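Local coordinates for putative phage capsid protein (Corynebacterium diphtheriae NCTC 13129, PDB 2R9I) that is of unknown function but is probably a phage capsid protein, represented here by its N-terminal helical domain, at residues A[64-67]-A[68-72]. Sequence-based numbering, arbitrary orientation.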
loop_
_atom_site.group_PDB
_atom_site.type_symbol
_atom_site.label_atom_id
_atom_site.label_comp_id
_atom_site.label_asym_id
_atom_site.label_seq_id
_atom_site.Cartn_x
_atom_site.Cartn_y
_atom_site.Cartn_z
ATOM N N SER A 64 15.599 6.606 -9.256
ATOM C CA SER A 64 16.392 6.172 -10.395
ATOM C C SER A 64 16.036 6.941 -11.689
ATOM O O SER A 64 16.909 7.114 -12.554
ATOM C CB SER A 64 16.400 4.645 -10.566
ATOM O OG SER A 64 15.125 4.182 -10.935
ATOM N N ASP A 65 14.791 7.433 -11.795
ATOM C CA ASP A 65 14.385 8.340 -12.901
ATOM C C ASP A 65 15.214 9.618 -12.913
ATOM O O ASP A 65 15.640 10.102 -13.966
ATOM C CB ASP A 65 12.908 8.770 -12.793
ATOM C CG ASP A 65 11.927 7.673 -13.210
ATOM O OD1 ASP A 65 12.372 6.686 -13.859
ATOM O OD2 ASP A 65 10.708 7.807 -12.875
ATOM N N VAL A 66 15.400 10.142 -11.710
ATOM C CA VAL A 66 16.060 11.390 -11.448
ATOM C C VAL A 66 17.560 11.251 -11.678
ATOM O O VAL A 66 18.149 12.044 -12.407
ATOM C CB VAL A 66 15.721 11.846 -10.011
ATOM C CG1 VAL A 66 16.877 12.543 -9.317
ATOM C CG2 VAL A 66 14.506 12.697 -10.047
ATOM N N THR A 67 18.160 10.228 -11.080
ATOM C CA THR A 67 19.585 9.991 -11.177
ATOM C C THR A 67 19.984 9.865 -12.631
ATOM O O THR A 67 21.036 10.366 -13.041
ATOM C CB THR A 67 19.950 8.717 -10.421
ATOM O OG1 THR A 67 19.631 8.917 -9.043
ATOM C CG2 THR A 67 21.437 8.390 -10.563
ATOM N N GLN A 68 19.123 9.243 -13.402
ATOM C CA GLN A 68 19.431 8.928 -14.768
ATOM C C GLN A 68 19.327 10.179 -15.598
ATOM O O GLN A 68 19.701 10.205 -16.754
ATOM C CB GLN A 68 18.437 7.906 -15.288
ATOM C CG GLN A 68 18.995 6.936 -16.310
ATOM C CD GLN A 68 20.179 6.138 -15.794
ATOM O OE1 GLN A 68 20.134 5.569 -14.707
ATOM N NE2 GLN A 68 21.248 6.095 -16.578
ATOM N N LYS A 69 18.794 11.226 -15.010
ATOM C CA LYS A 69 18.502 12.395 -15.788
ATOM C C LYS A 69 19.491 13.438 -15.416
ATOM O O LYS A 69 20.017 14.119 -16.251
ATOM C CB LYS A 69 17.110 12.898 -15.489
ATOM C CG LYS A 69 16.231 12.907 -16.684
ATOM C CD LYS A 69 14.834 13.233 -16.307
ATOM C CE LYS A 69 14.222 14.113 -17.346
ATOM N NZ LYS A 69 15.221 14.402 -18.395
ATOM N N LEU A 70 19.744 13.560 -14.136
ATOM C CA LEU A 70 20.917 14.238 -13.703
ATOM C C LEU A 70 22.110 13.811 -14.515
ATOM O O LEU A 70 22.785 14.620 -15.101
ATOM C CB LEU A 70 21.148 13.951 -12.250
ATOM C CG LEU A 70 20.854 15.182 -11.438
ATOM C CD1 LEU A 70 20.013 16.075 -12.249
ATOM C CD2 LEU A 70 20.146 14.784 -10.229
ATOM N N LYS A 71 22.382 12.525 -14.551
ATOM C CA LYS A 71 23.550 12.062 -15.254
ATOM C C LYS A 71 23.502 12.705 -16.601
ATOM O O LYS A 71 24.474 13.227 -17.094
ATOM C CB LYS A 71 23.495 10.560 -15.436
ATOM C CG LYS A 71 24.310 9.795 -14.440
ATOM C CD LYS A 71 23.983 8.326 -14.503
ATOM C CE LYS A 71 24.540 7.590 -13.306
ATOM N NZ LYS A 71 24.160 6.151 -13.307
ATOM N N GLY A 72 22.369 12.613 -17.263
ATOM C CA GLY A 72 22.293 13.053 -18.638
ATOM C C GLY A 72 22.261 14.550 -18.857
ATOM O O GLY A 72 22.100 15.015 -19.963
#
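Leu70 lies alongside Val66, one helical turn earlier, with its CD2 methyl 4.1 Å from CG1 of Val66 and both side chains leading off in the same direction. The pair is a textbook i to i+4 contact in an alpha-helix, here in the final turns of helix 33-71. This is the longer arm of a helical hairpin, whose other arm is helix 6-26, and the contact sits near the C-terminal end of the modelled chain, its centre about 26 Å from that of the chain. It is surface packing within one helix.

The backbone beneath departs a little from the regular pattern. Gln68 N donates to Ser64 O over 3.2 Å, a rather bent bond whose donor stands above the carbonyl plane. Val66 O then receives two donors. Leu70 N approaches Val66 O almost head-on, at 2.8 Å, as in a regular i to i+4 bond, whereas Lys69 N reaches the same oxygen from well above the carbonyl plane as a 3-10-like i to i+3 donor. Asp65 O, for its part, is flanked by CB, CG and CD of Lys69. The regular spacing resumes where Lys71 N bonds to Thr67 O, with an N-H...O angle of 165°.

Thr67 and Lys71 form the second side-chain pair. Thr67 places OG1 beside its own backbone N (chi1 -63°), from where the hydroxyl hydrogen-bonds back to Val63 O, the preceding turn's carbonyl. The same torsion carries CG2 away from that nitrogen. Lys71 starts with CB 3.4 Å from Thr67 O; beyond CG its chain runs extended, bringing the methylene CE to 4.2 Å from Thr67 CG2.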